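Local coordinates for protein translation initiation factor eIF-2B (Pyrococcus horikoshii, PDB 1VB5) that probably catalyses the exchange of GDP for GTP on initiation factor 2, as a regulatory subunit of the archaeal factor 2B, at residues 121-126 / 153-158; 144-149 / 235-240. All blocks are in the same frame, centred on the assembly; numbering follows the deposited sequence.

Contact 1 and contact 2 lie about 21 Å apart, centre to centre, and share helix 148-158. Segment 144-149 is the loop that leads into the start of this helix, and Pro145 and Asp146 of the loop make contact 2. Contact 1 uses its last turns. The segments alternate along the chain, in the order 121-126, 144-149, 153-158 and 235-240. Contact 1 is buried. It pairs two neighbouring helices over the mainly parallel sheet of the Rossmann-like domain. Contact 2 is at the surface, beside strand 240-241. The loop before helix 148-158 thus faces the second subunit, while the far end of the helix packs inside the domain.

Contact 1: 121-126 / 153-158; sequences TVLEII and ARELEF
Leu123 and Leu156 meet between two neighbouring helices of the Rossmann-like domain. Their side chains slide past each other in opposite directions, and Leu123 CD1 comes 4.0 Å from Leu156 CD2. The same Leu156 methyl lies 3.7 Å from Ile126 CG2, where the two side chains cross at about a right angle. Leu156 CD2 therefore touches residues one turn apart on helix 120-131. The other methyl branch of Leu123 turns to Glu155. Its CD2 packs 3.8 Å from Glu155 CB and 3.9 Å from Glu155 CG, so the aliphatic part of the glutamate continues the apolar surface.

Torsions set these branches. In Leu123, CG is anti to the backbone N (chi1 173°), and both methyls reach helix 148-158. The CA-CB bond of Leu156 does not aim at the other helix, but its end swings nearer. The Glu155 chain bends at chi2 (-66°), so its CB and CG lie against Leu123 while the carboxylate turns to Arg127.

There OE2 of Glu155 forms a salt bridge. Arg127 also bridges to Glu124, so it links acidic groups of both helices.

The axes of the two segments approach to 11.1 Å and run nearly parallel, with a signed crossing angle of -21°. This fits two beta-alpha-beta crossovers lying side by side on one face of the sheet. Beneath them, Leu156 rests on Val138 and Leu140 of strand 136-141, while Ile126 rests on Phe136. Ile161 touches both Ile126 and Leu156 from the following loop.

Across the two segments the contact is wholly between carbon atoms. It is therefore dispersion and burial of apolar surface, while the charged pairing runs through Arg127.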
# COMPACT_ATOMS: atom_id res chain seq x y z
N THR B 121 0.28 -0.53 -21.60
CA THR B 121 1.61 -0.35 -22.16
C THR B 121 2.61 -1.27 -21.48
O THR B 121 3.41 -1.94 -22.14
CB THR B 121 2.07 1.12 -22.01
OG1 THR B 121 1.19 1.96 -22.78
CG2 THR B 121 3.50 1.31 -22.49
N VAL B 122 2.58 -1.32 -20.15
CA VAL B 122 3.49 -2.19 -19.41
C VAL B 122 3.18 -3.63 -19.79
O VAL B 122 4.08 -4.46 -19.92
CB VAL B 122 3.35 -2.00 -17.89
CG1 VAL B 122 4.18 -3.05 -17.15
CG2 VAL B 122 3.81 -0.60 -17.50
N LEU B 123 1.89 -3.94 -19.95
CA LEU B 123 1.46 -5.28 -20.32
C LEU B 123 2.04 -5.69 -21.69
O LEU B 123 2.51 -6.82 -21.86
CB LEU B 123 -0.07 -5.36 -20.35
CG LEU B 123 -0.68 -6.66 -20.89
CD1 LEU B 123 -0.14 -7.85 -20.09
CD2 LEU B 123 -2.20 -6.60 -20.82
N GLU B 124 2.02 -4.78 -22.66
CA GLU B 124 2.56 -5.12 -23.98
C GLU B 124 4.07 -5.24 -23.94
O GLU B 124 4.66 -5.99 -24.73
CB GLU B 124 2.13 -4.09 -25.03
CG GLU B 124 0.67 -4.25 -25.44
CD GLU B 124 0.30 -5.70 -25.75
OE1 GLU B 124 1.00 -6.34 -26.56
OE2 GLU B 124 -0.70 -6.19 -25.18
N ILE B 125 4.71 -4.52 -23.03
CA ILE B 125 6.16 -4.61 -22.89
C ILE B 125 6.47 -6.03 -22.41
O ILE B 125 7.35 -6.70 -22.94
CB ILE B 125 6.71 -3.62 -21.83
CG1 ILE B 125 6.61 -2.18 -22.35
CG2 ILE B 125 8.16 -3.96 -21.49
CD1 ILE B 125 7.12 -1.14 -21.36
N ILE B 126 5.73 -6.46 -21.40
CA ILE B 126 5.93 -7.79 -20.84
C ILE B 126 5.65 -8.90 -21.85
O ILE B 126 6.42 -9.86 -21.95
CB ILE B 126 5.05 -7.95 -19.57
CG1 ILE B 126 5.67 -7.14 -18.42
CG2 ILE B 126 4.92 -9.40 -19.18
CD1 ILE B 126 4.80 -7.03 -17.17
N ALA B 153 -3.31 -9.59 -13.86
CA ALA B 153 -3.05 -11.00 -13.59
C ALA B 153 -3.80 -11.92 -14.56
O ALA B 153 -3.26 -12.92 -15.01
CB ALA B 153 -3.43 -11.34 -12.14
N ARG B 154 -5.05 -11.59 -14.86
CA ARG B 154 -5.85 -12.38 -15.80
C ARG B 154 -5.19 -12.37 -17.18
O ARG B 154 -5.15 -13.39 -17.87
CB ARG B 154 -7.27 -11.80 -15.95
CG ARG B 154 -8.32 -12.24 -14.91
CD ARG B 154 -7.95 -11.81 -13.51
NE ARG B 154 -9.10 -11.36 -12.70
CZ ARG B 154 -9.92 -10.36 -13.03
NH1 ARG B 154 -9.75 -9.68 -14.17
NH2 ARG B 154 -10.89 -10.00 -12.20
N GLU B 155 -4.67 -11.21 -17.58
CA GLU B 155 -4.02 -11.07 -18.87
C GLU B 155 -2.70 -11.81 -18.95
O GLU B 155 -2.38 -12.40 -19.98
CB GLU B 155 -3.81 -9.59 -19.21
CG GLU B 155 -5.11 -8.80 -19.35
CD GLU B 155 -5.94 -9.24 -20.56
OE1 GLU B 155 -7.12 -8.85 -20.64
OE2 GLU B 155 -5.41 -9.97 -21.42
N LEU B 156 -1.93 -11.77 -17.86
CA LEU B 156 -0.63 -12.45 -17.83
C LEU B 156 -0.85 -13.95 -17.86
O LEU B 156 -0.05 -14.69 -18.43
CB LEU B 156 0.15 -12.06 -16.56
CG LEU B 156 0.71 -10.64 -16.50
CD1 LEU B 156 1.40 -10.41 -15.16
CD2 LEU B 156 1.70 -10.43 -17.64
N GLU B 157 -1.94 -14.39 -17.24
CA GLU B 157 -2.27 -15.81 -17.22
C GLU B 157 -2.64 -16.23 -18.64
O GLU B 157 -2.23 -17.30 -19.10
CB GLU B 157 -3.45 -16.04 -16.27
CG GLU B 157 -3.77 -17.50 -16.00
CD GLU B 157 -4.82 -17.64 -14.92
OE1 GLU B 157 -5.97 -17.17 -15.14
OE2 GLU B 157 -4.52 -18.22 -13.85
N PHE B 158 -3.40 -15.39 -19.33
CA PHE B 158 -3.80 -15.67 -20.71
C PHE B 158 -2.55 -15.88 -21.57
O PHE B 158 -2.50 -16.78 -22.41
CB PHE B 158 -4.62 -14.49 -21.26
CG PHE B 158 -5.08 -14.67 -22.69
CD1 PHE B 158 -6.27 -15.34 -22.97
CD2 PHE B 158 -4.33 -14.16 -23.75
CE1 PHE B 158 -6.71 -15.49 -24.29
CE2 PHE B 158 -4.76 -14.30 -25.07
CZ PHE B 158 -5.96 -14.97 -25.34

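Contact 2: 144-149 / 235-240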
# COMPACT_ATOMS: atom_id res chain seq x y z
N SER B 144 -5.66 -1.61 -4.66
CA SER B 144 -6.89 -1.14 -4.04
C SER B 144 -7.24 0.24 -4.60
O SER B 144 -6.36 1.01 -4.97
CB SER B 144 -6.72 -1.04 -2.52
OG SER B 144 -6.38 -2.30 -1.98
N PRO B 145 -8.54 0.59 -4.61
CA PRO B 145 -9.67 -0.21 -4.14
C PRO B 145 -10.44 -0.96 -5.23
O PRO B 145 -11.30 -1.78 -4.93
CB PRO B 145 -10.55 0.83 -3.48
CG PRO B 145 -10.44 1.96 -4.46
CD PRO B 145 -8.94 1.99 -4.80
N ASP B 146 -10.13 -0.68 -6.50
CA ASP B 146 -10.83 -1.33 -7.61
C ASP B 146 -10.19 -2.61 -8.11
O ASP B 146 -10.75 -3.31 -8.94
CB ASP B 146 -10.98 -0.34 -8.77
CG ASP B 146 -11.74 0.90 -8.38
OD1 ASP B 146 -12.92 0.75 -7.97
OD2 ASP B 146 -11.17 2.01 -8.45
N TYR B 147 -8.99 -2.90 -7.62
CA TYR B 147 -8.28 -4.11 -7.98
C TYR B 147 -8.03 -4.31 -9.48
O TYR B 147 -8.20 -5.41 -10.00
CB TYR B 147 -9.01 -5.33 -7.41
CG TYR B 147 -9.17 -5.28 -5.91
CD1 TYR B 147 -10.43 -5.41 -5.31
CD2 TYR B 147 -8.07 -5.06 -5.08
CE1 TYR B 147 -10.58 -5.32 -3.93
CE2 TYR B 147 -8.21 -4.97 -3.70
CZ TYR B 147 -9.47 -5.10 -3.13
OH TYR B 147 -9.61 -5.02 -1.77
N GLU B 148 -7.61 -3.25 -10.17
CA GLU B 148 -7.33 -3.35 -11.59
C GLU B 148 -6.11 -4.26 -11.76
O GLU B 148 -5.83 -4.77 -12.85
CB GLU B 148 -7.04 -1.97 -12.19
CG GLU B 148 -5.80 -1.28 -11.61
CD GLU B 148 -6.11 -0.39 -10.40
OE1 GLU B 148 -7.16 -0.60 -9.73
OE2 GLU B 148 -5.30 0.52 -10.12
N GLY B 149 -5.38 -4.48 -10.67
CA GLY B 149 -4.21 -5.33 -10.72
C GLY B 149 -4.57 -6.77 -11.05
O GLY B 149 -3.79 -7.50 -11.66
N MET B 235 -7.31 13.20 -9.22
CA MET B 235 -8.71 12.80 -9.19
C MET B 235 -9.06 11.87 -8.03
O MET B 235 -8.25 11.04 -7.61
CB MET B 235 -9.10 12.16 -10.53
CG MET B 235 -10.59 11.90 -10.69
SD MET B 235 -11.04 11.34 -12.36
CE MET B 235 -10.98 9.55 -12.18
N GLU B 236 -10.28 12.01 -7.52
CA GLU B 236 -10.76 11.20 -6.40
C GLU B 236 -12.18 10.68 -6.66
O GLU B 236 -12.97 11.34 -7.33
CB GLU B 236 -10.74 12.06 -5.13
CG GLU B 236 -10.89 11.28 -3.85
CD GLU B 236 -10.99 12.17 -2.61
OE1 GLU B 236 -10.33 13.23 -2.58
OE2 GLU B 236 -11.72 11.79 -1.67
N ARG B 237 -12.48 9.50 -6.13
CA ARG B 237 -13.81 8.89 -6.26
C ARG B 237 -14.29 8.54 -4.86
O ARG B 237 -13.48 8.31 -3.96
CB ARG B 237 -13.78 7.59 -7.07
CG ARG B 237 -13.36 7.66 -8.52
CD ARG B 237 -13.46 6.25 -9.12
NE ARG B 237 -12.40 5.95 -10.07
CZ ARG B 237 -12.40 6.33 -11.34
NH1 ARG B 237 -13.41 7.04 -11.83
NH2 ARG B 237 -11.37 6.01 -12.13
N ASP B 238 -15.60 8.47 -4.67
CA ASP B 238 -16.17 8.11 -3.38
C ASP B 238 -15.91 6.63 -3.10
O ASP B 238 -15.95 5.80 -4.02
CB ASP B 238 -17.67 8.39 -3.36
CG ASP B 238 -17.98 9.86 -3.16
OD1 ASP B 238 -17.21 10.70 -3.65
OD2 ASP B 238 -19.01 10.16 -2.51
N LEU B 239 -15.65 6.30 -1.84
CA LEU B 239 -15.39 4.92 -1.45
C LEU B 239 -15.93 4.62 -0.06
O LEU B 239 -15.81 5.44 0.86
CB LEU B 239 -13.89 4.62 -1.51
CG LEU B 239 -13.40 3.27 -0.97
CD1 LEU B 239 -13.93 2.14 -1.85
CD2 LEU B 239 -11.89 3.25 -0.95
N ILE B 240 -16.52 3.44 0.09
CA ILE B 240 -17.07 3.00 1.37
C ILE B 240 -16.87 1.49 1.54
O ILE B 240 -17.19 0.71 0.64
CB ILE B 240 -18.59 3.30 1.48
CG1 ILE B 240 -18.82 4.81 1.43
CG2 ILE B 240 -19.14 2.74 2.78
CD1 ILE B 240 -20.28 5.20 1.59
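Pro145, in the loop between strand 136-141 and helix 148-158 of the Rossmann-like domain, packs at the surface against Leu239. The peptide bond before Pro145 is cis. This probably helps to turn the loop so that the proline ring faces the extended segment 235-240. Pro145 CB sits 3.7 Å from Leu239 CD2 and 4.0 Å from Leu239 CD1, so it meets both methyls. With chi1 at 173°, the Leu239 branch lies opposite its own backbone N, and both methyls face the ring. Asn248 also touches Pro145. Leu239 is tied to Ile246 by backbone bonding beside the small hairpin of strands 240-241 and 244-245, and packs on Thr167 of the second subunit.

The other side is loose. Asp146 OD2 stays 4.4 Å from Arg237 NE, too far for a salt bridge, and approaches the guanidinium obliquely. Opposite charges here probably give a weak, long-range attraction. Nearby, Tyr147 makes a cation-pi contact with Arg241 of the second subunit, so this loop also belongs to the dimer interface. The guanidinium of Arg237 has a neighbour within its own segment: Met235 CE lies 3.2 Å above its plane, displaced toward the rim.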